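Local coordinates for protein beta-lactamase II (Erythrobacter litoralis, PDB 6V72) that probably hydrolyses the beta-lactam ring of antibiotics to a substituted beta-amino acid, as a zinc-dependent class B beta-lactamase, at residues G162-R167 and A203-S208; S192-L197 and L239-E244. All blocks are in the same frame, centred on the assembly; numbering follows the deposited sequence.

How the contacts relate
Along the chain the four segments come in the order 162-167, 192-197, 203-208, 239-244. Contact 1 closes a loop of 35 residues, from the loop after strand 157-159 to the start of helix 205-215. Contact 2 opens inside that loop and closes 41 residues on, at the end of helix 233-243. The two therefore cross rather than nest. Their centres lie about 11 Å apart, and they touch. A242 packs on Y205 and A206, which joins the two helices, and the backbone of N196 meets the H165 ring. Together they tie the loop that holds the zinc ligand H165, and the loop 192-197 next to it, to the last two helices of the chain.

Contact 1 (G162-R167 and A203-S208); sequences GGAHTR and AAYAQS
A164 and Y205 make the main apolar contact. The methyl of A164 sits over one face of the Y205 ring, with CB 3.7 Å from the ring centroid and only 9° off the ring normal. This is a CH-pi contact. The ring also runs beside the backbone that follows: Y205 CD2 is 3.4 Å from A164 C, and Y205 CE2 is 3.5 Å from H165 N. The first torsion of Y205 puts CG anti to the backbone N (chi1 -156°), which carries the ring along the loop toward H165. A second methyl, A204 CB, packs against a backbone carbonyl, 3.5 Å from G163 O.

The loop leads to the zinc site of the metallo-beta-lactamase fold. H165 is a ligand of zinc in another structure of this protein, and C184, a ligand too, lies beside it. This chain has no zinc here.

The polar contacts lie at the two ends. S208 OG donates to G163 O over 2.7 Å. The hydroxyl approaches from above the carbonyl plane, 44° out of it. S208 OG also makes a weak hydrogen bond to P161 O. At the other end one water joins the two ring edges, 2.7 Å from H165 ND1 and 2.8 Å from Y205 OH. The water lies in the plane of both rings and donates to the tyrosine. Y205 OH is also hydrogen-bonded to M185 O.

Contact 2 (S192-L197 and L239-E244); sequences SNLGNL and LDLAEE. With CA (calcium ion), chain B.
One water at the end of helix 233-243 is gripped by three groups, a little way round from L241, the residue that packs on S192, N193 and L194. It donates to D240 O and to E244 OE2, each over 2.7 Å, and it binds a calcium ion through its oxygen. D240 OD1 and E243 OE1 bind the same calcium, both at 2.3 Å. E243 reaches the ion with its chain extended beyond CG. Its other oxygen, OE2, forms a salt bridge with R210, so E243 ties the calcium to helix 205-215.

The contact with the loop is apolar. L194 and L241 lie alongside each other and point opposite ways, with L194 CG 3.8 Å from L241 CB. The two methyls of L241 rest on loop carbonyls: CD1 is 3.6 Å from N193 O and CD2 is 3.7 Å from S192 O. L194 CD1 reaches past L241 to the backbone of A242, and Y205 touches both L194 and A242. N193 N is buried by the contact and has no partner in the model.

The loop is also braced from within. N193 OD1 accepts from G195 N at 2.7 Å, in the carbonyl plane and on a lone pair. That bond makes an Asx turn just before N196. The turn belongs to the loop between zinc-ligand residues C184 and D199, which in class B1 metallo-beta-lactamases borders the active site.

Contact 1 (G162-R167 and A203-S208)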
ATOM      1  N   GLY A 162       8.716   5.277  17.951  1.00 12.75           N
ATOM      2  CA  GLY A 162       9.511   4.312  17.220  1.00 14.31           C
ATOM      3  C   GLY A 162       9.134   4.302  15.752  1.00 12.00           C
ATOM      4  O   GLY A 162       8.172   4.940  15.318  1.00 13.91           O
ATOM      5  N   GLY A 163       9.898   3.525  14.985  1.00 14.51           N
ATOM      6  CA  GLY A 163       9.670   3.459  13.551  1.00 14.99           C
ATOM      7  C   GLY A 163       8.348   2.790  13.205  1.00 13.81           C
ATOM      8  O   GLY A 163       7.916   1.833  13.850  1.00 14.03           O
ATOM      9  N   ALA A 164       7.711   3.286  12.154  1.00 12.07           N
ATOM     10  CA  ALA A 164       6.464   2.673  11.715  1.00 12.59           C
ATOM     11  C   ALA A 164       6.240   3.043  10.254  1.00 11.78           C
ATOM     12  O   ALA A 164       6.863   2.452   9.374  1.00 15.60           O
ATOM     13  CB  ALA A 164       5.301   3.107  12.607  1.00 13.37           C
ATOM     14  N   HIS A 165       5.401   4.047   9.984  1.00 13.17           N
ATOM     15  CA  HIS A 165       5.190   4.459   8.598  1.00 13.82           C
ATOM     16  C   HIS A 165       6.487   4.991   7.993  1.00 16.03           C
ATOM     17  O   HIS A 165       6.791   4.749   6.807  1.00 16.22           O
ATOM     18  CB  HIS A 165       4.081   5.504   8.531  1.00 17.06           C
ATOM     19  CG  HIS A 165       3.854   6.069   7.164  1.00 24.08           C
ATOM     20  ND1 HIS A 165       3.018   5.472   6.245  1.00 28.52           N
ATOM     21  CD2 HIS A 165       4.327   7.192   6.571  1.00 27.31           C
ATOM     22  CE1 HIS A 165       2.999   6.194   5.136  1.00 28.84           C
ATOM     23  NE2 HIS A 165       3.788   7.242   5.307  1.00 30.91           N
ATOM     24  N   THR A 166       7.266   5.706   8.800  1.00 14.29           N
ATOM     25  CA  THR A 166       8.651   6.048   8.516  1.00 14.95           C
ATOM     26  C   THR A 166       9.477   5.793   9.766  1.00 13.18           C
ATOM     27  O   THR A 166       8.944   5.619  10.857  1.00 15.60           O
ATOM     28  CB  THR A 166       8.812   7.508   8.087  1.00 18.41           C
ATOM     29  OG1 THR A 166       8.401   8.359   9.168  1.00 21.23           O
ATOM     30  CG2 THR A 166       7.978   7.800   6.872  1.00 21.87           C
ATOM     31  N   ARG A 167      10.804   5.830   9.608  1.00 15.26           N
ATOM     32  CA  ARG A 167      11.687   5.589  10.747  1.00 15.31           C
ATOM     33  C   ARG A 167      11.482   6.629  11.835  1.00 16.41           C
ATOM     34  O   ARG A 167      11.585   6.326  13.034  1.00 19.04           O
ATOM     35  CB  ARG A 167      13.154   5.606  10.299  1.00 17.42           C
ATOM     36  CG  ARG A 167      14.147   5.180  11.403  1.00 21.76           C
ATOM     37  CD  ARG A 167      15.611   5.408  11.011  1.00 24.66           C
ATOM     38  NE  ARG A 167      15.858   6.830  10.786  1.00 24.93           N
ATOM     39  CZ  ARG A 167      16.925   7.338  10.171  1.00 24.57           C
ATOM     40  NH1 ARG A 167      17.897   6.529   9.730  1.00 24.62           N
ATOM     41  NH2 ARG A 167      17.013   8.662  10.010  1.00 25.80           N
ATOM     42  N   ALA A 203       9.130  -4.145  10.798  1.00 19.23           N
ATOM     43  CA  ALA A 203       9.304  -4.993  11.969  1.00 20.04           C
ATOM     44  C   ALA A 203       8.902  -4.270  13.242  1.00 19.20           C
ATOM     45  O   ALA A 203       8.396  -4.905  14.177  1.00 22.18           O
ATOM     46  CB  ALA A 203      10.749  -5.467  12.073  1.00 24.31           C
ATOM     47  N   ALA A 204       9.098  -2.945  13.293  1.00 18.04           N
ATOM     48  CA  ALA A 204       8.851  -2.171  14.500  1.00 15.55           C
ATOM     49  C   ALA A 204       7.441  -1.616  14.568  1.00 14.52           C
ATOM     50  O   ALA A 204       7.011  -1.207  15.653  1.00 14.79           O
ATOM     51  CB  ALA A 204       9.842  -1.003  14.609  1.00 16.95           C
ATOM     52  N   TYR A 205       6.710  -1.650  13.446  1.00 12.65           N
ATOM     53  CA  TYR A 205       5.458  -0.901  13.327  1.00 12.74           C
ATOM     54  C   TYR A 205       4.486  -1.255  14.447  1.00 12.19           C
ATOM     55  O   TYR A 205       3.925  -0.366  15.105  1.00 12.48           O
ATOM     56  CB  TYR A 205       4.840  -1.170  11.951  1.00 12.51           C
ATOM     57  CG  TYR A 205       3.901  -0.111  11.402  1.00 11.85           C
ATOM     58  CD1 TYR A 205       2.820   0.364  12.139  1.00 12.40           C
ATOM     59  CD2 TYR A 205       4.077   0.373  10.111  1.00 11.58           C
ATOM     60  CE1 TYR A 205       1.952   1.297  11.607  1.00 12.35           C
ATOM     61  CE2 TYR A 205       3.238   1.314   9.576  1.00 13.18           C
ATOM     62  CZ  TYR A 205       2.183   1.787  10.325  1.00 11.86           C
ATOM     63  OH  TYR A 205       1.348   2.734   9.753  1.00 14.55           O
ATOM     64  N   ALA A 206       4.272  -2.547  14.696  1.00 12.63           N
ATOM     65  CA  ALA A 206       3.270  -2.910  15.689  1.00 12.24           C
ATOM     66  C   ALA A 206       3.643  -2.415  17.087  1.00 12.15           C
ATOM     67  O   ALA A 206       2.790  -1.883  17.807  1.00 13.49           O
ATOM     68  CB  ALA A 206       3.074  -4.432  15.696  1.00 15.55           C
ATOM     69  N   GLN A 207       4.907  -2.575  17.494  1.00 14.44           N
ATOM     70  CA  GLN A 207       5.285  -2.090  18.813  1.00 13.82           C
ATOM     71  C   GLN A 207       5.194  -0.572  18.889  1.00 13.19           C
ATOM     72  O   GLN A 207       4.821  -0.024  19.927  1.00 13.35           O
ATOM     73  CB  GLN A 207       6.696  -2.549  19.183  1.00 15.22           C
ATOM     74  CG  GLN A 207       7.086  -2.181  20.608  1.00 17.13           C
ATOM     75  CD  GLN A 207       6.125  -2.767  21.645  1.00 19.57           C
ATOM     76  OE1 GLN A 207       5.725  -3.949  21.570  1.00 21.86           O
ATOM     77  NE2 GLN A 207       5.748  -1.953  22.612  1.00 19.97           N
ATOM     78  N   SER A 208       5.535   0.130  17.806  1.00 12.09           N
ATOM     79  CA  SER A 208       5.397   1.584  17.834  1.00 11.13           C
ATOM     80  C   SER A 208       3.945   1.994  18.000  1.00 11.71           C
ATOM     81  O   SER A 208       3.643   2.961  18.709  1.00 12.55           O
ATOM     82  CB  SER A 208       6.002   2.200  16.573  1.00 11.79           C
ATOM     83  OG  SER A 208       7.382   1.821  16.459  1.00 12.76           O
TER
HETATM   84  O   HOH W   1       1.555   3.388   7.046  1.00 25.88           O

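Contact 2 (S192-L197 and L239-E244)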
ATOM      1  N   SER A 192      -8.177  -1.619   5.622  1.00 23.02           N
ATOM      2  CA  SER A 192      -7.768  -2.979   5.296  1.00 23.60           C
ATOM      3  C   SER A 192      -6.299  -3.078   4.944  1.00 21.42           C
ATOM      4  O   SER A 192      -5.821  -4.178   4.668  1.00 22.73           O
ATOM      5  CB  SER A 192      -8.616  -3.540   4.146  1.00 26.22           C
ATOM      6  OG  SER A 192      -8.563  -2.695   3.009  1.00 30.83           O
ATOM      7  N   ASN A 193      -5.562  -1.970   4.967  1.00 20.32           N
ATOM      8  CA  ASN A 193      -4.127  -2.027   4.748  1.00 20.12           C
ATOM      9  C   ASN A 193      -3.512  -0.769   5.345  1.00 18.72           C
ATOM     10  O   ASN A 193      -4.224   0.151   5.758  1.00 18.40           O
ATOM     11  CB  ASN A 193      -3.797  -2.190   3.258  1.00 22.88           C
ATOM     12  CG  ASN A 193      -4.218  -1.007   2.442  1.00 27.41           C
ATOM     13  OD1 ASN A 193      -3.675   0.085   2.598  1.00 29.15           O
ATOM     14  ND2 ASN A 193      -5.183  -1.212   1.543  1.00 32.41           N
ATOM     15  N   LEU A 194      -2.175  -0.746   5.399  1.00 18.31           N
ATOM     16  CA  LEU A 194      -1.426   0.358   5.983  1.00 16.77           C
ATOM     17  C   LEU A 194      -0.908   1.318   4.928  1.00 18.78           C
ATOM     18  O   LEU A 194       0.001   2.110   5.207  1.00 21.52           O
ATOM     19  CB  LEU A 194      -0.266  -0.167   6.829  1.00 15.59           C
ATOM     20  CG  LEU A 194      -0.703  -0.919   8.084  1.00 15.28           C
ATOM     21  CD1 LEU A 194       0.484  -1.619   8.728  1.00 15.14           C
ATOM     22  CD2 LEU A 194      -1.383   0.034   9.061  1.00 16.77           C
ATOM     23  N   GLY A 195      -1.465   1.254   3.724  1.00 20.87           N
ATOM     24  CA  GLY A 195      -1.060   2.160   2.686  1.00 23.59           C
ATOM     25  C   GLY A 195       0.324   1.826   2.199  1.00 25.81           C
ATOM     26  O   GLY A 195       0.723   0.655   2.088  1.00 26.08           O
ATOM     27  N   ASN A 196       1.067   2.889   1.907  1.00 28.84           N
ATOM     28  CA  ASN A 196       2.394   2.802   1.327  1.00 27.99           C
ATOM     29  C   ASN A 196       3.422   2.548   2.424  1.00 23.15           C
ATOM     30  O   ASN A 196       3.684   3.428   3.267  1.00 26.64           O
ATOM     31  CB  ASN A 196       2.698   4.085   0.563  1.00 32.33           C
ATOM     32  CG  ASN A 196       3.932   3.963  -0.259  1.00 31.83           C
ATOM     33  OD1 ASN A 196       4.855   3.286   0.143  1.00 29.62           O
ATOM     34  ND2 ASN A 196       3.958   4.599  -1.432  1.00 36.87           N
ATOM     35  N   LEU A 197       4.013   1.344   2.400  1.00 19.20           N
ATOM     36  CA  LEU A 197       5.067   0.939   3.318  1.00 18.59           C
ATOM     37  C   LEU A 197       6.451   1.008   2.688  1.00 19.70           C
ATOM     38  O   LEU A 197       7.385   0.376   3.191  1.00 20.27           O
ATOM     39  CB  LEU A 197       4.799  -0.474   3.839  1.00 18.57           C
ATOM     40  CG  LEU A 197       3.462  -0.529   4.564  1.00 18.27           C
ATOM     41  CD1 LEU A 197       3.173  -1.963   4.986  1.00 22.38           C
ATOM     42  CD2 LEU A 197       3.462   0.398   5.793  1.00 21.89           C
ATOM     43  N   LEU A 239      -3.001  -1.483  14.721  1.00 13.91           N
ATOM     44  CA  LEU A 239      -2.185  -2.479  15.407  1.00 12.90           C
ATOM     45  C   LEU A 239      -2.383  -3.864  14.799  1.00 13.21           C
ATOM     46  O   LEU A 239      -1.413  -4.589  14.537  1.00 15.00           O
ATOM     47  CB  LEU A 239      -2.559  -2.499  16.895  1.00 13.34           C
ATOM     48  CG  LEU A 239      -1.753  -3.460  17.756  1.00 13.65           C
ATOM     49  CD1 LEU A 239      -0.232  -3.280  17.535  1.00 14.01           C
ATOM     50  CD2 LEU A 239      -2.127  -3.248  19.203  1.00 14.16           C
ATOM     51  N   ASP A 240      -3.639  -4.248  14.567  1.00 13.64           N
ATOM     52  CA  ASP A 240      -3.891  -5.557  13.968  1.00 13.76           C
ATOM     53  C   ASP A 240      -3.203  -5.675  12.610  1.00 13.70           C
ATOM     54  O   ASP A 240      -2.595  -6.709  12.292  1.00 15.86           O
ATOM     55  CB  ASP A 240      -5.391  -5.787  13.802  1.00 15.49           C
ATOM     56  CG  ASP A 240      -6.025  -6.577  14.958  1.00 16.02           C
ATOM     57  OD1 ASP A 240      -5.322  -7.370  15.640  1.00 17.42           O
ATOM     58  OD2 ASP A 240      -7.249  -6.420  15.158  1.00 18.14           O
ATOM     59  N   LEU A 241      -3.307  -4.635  11.779  1.00 14.16           N
ATOM     60  CA  LEU A 241      -2.655  -4.686  10.473  1.00 13.70           C
ATOM     61  C   LEU A 241      -1.142  -4.770  10.624  1.00 15.16           C
ATOM     62  O   LEU A 241      -0.474  -5.515   9.893  1.00 15.55           O
ATOM     63  CB  LEU A 241      -3.028  -3.457   9.641  1.00 15.36           C
ATOM     64  CG  LEU A 241      -4.483  -3.382   9.203  1.00 16.93           C
ATOM     65  CD1 LEU A 241      -4.769  -2.001   8.609  1.00 16.48           C
ATOM     66  CD2 LEU A 241      -4.779  -4.498   8.185  1.00 19.01           C
ATOM     67  N   ALA A 242      -0.584  -3.993  11.558  1.00 12.81           N
ATOM     68  CA  ALA A 242       0.863  -3.982  11.751  1.00 12.96           C
ATOM     69  C   ALA A 242       1.371  -5.324  12.264  1.00 14.18           C
ATOM     70  O   ALA A 242       2.504  -5.719  11.945  1.00 16.09           O
ATOM     71  CB  ALA A 242       1.247  -2.852  12.714  1.00 15.19           C
ATOM     72  N   GLU A 243       0.553  -6.041  13.046  1.00 14.26           N
ATOM     73  CA  GLU A 243       0.970  -7.348  13.550  1.00 15.49           C
ATOM     74  C   GLU A 243       1.077  -8.391  12.450  1.00 18.31           C
ATOM     75  O   GLU A 243       1.723  -9.425  12.660  1.00 21.91           O
ATOM     76  CB  GLU A 243      -0.005  -7.837  14.623  1.00 16.49           C
ATOM     77  CG  GLU A 243       0.128  -7.072  15.931  1.00 16.23           C
ATOM     78  CD  GLU A 243      -1.040  -7.292  16.913  1.00 18.95           C
ATOM     79  OE1 GLU A 243      -2.172  -7.666  16.484  1.00 18.72           O
ATOM     80  OE2 GLU A 243      -0.820  -7.073  18.128  1.00 21.51           O
ATOM     81  N   GLU A 244       0.489  -8.141  11.281  1.00 18.11           N
ATOM     82  CA  GLU A 244       0.556  -9.077  10.162  1.00 20.12           C
ATOM     83  C   GLU A 244       1.722  -8.816   9.218  1.00 21.12           C
ATOM     84  O   GLU A 244       1.892  -9.567   8.244  1.00 25.47           O
ATOM     85  CB  GLU A 244      -0.753  -9.056   9.369  1.00 23.37           C
ATOM     86  CG  GLU A 244      -1.984  -9.437  10.191  1.00 25.57           C
ATOM     87  CD  GLU A 244      -1.857 -10.800  10.878  1.00 30.99           C
ATOM     88  OE1 GLU A 244      -1.452 -11.786  10.219  1.00 32.36           O
ATOM     89  OE2 GLU A 244      -2.175 -10.888  12.086  1.00 31.25           O
TER
HETATM   90 CA    CA B 301      -3.860  -9.164  15.933  1.00 16.86          CA
HETATM   91  O   HOH W   2      -3.313  -8.940  13.585  1.00 16.16           O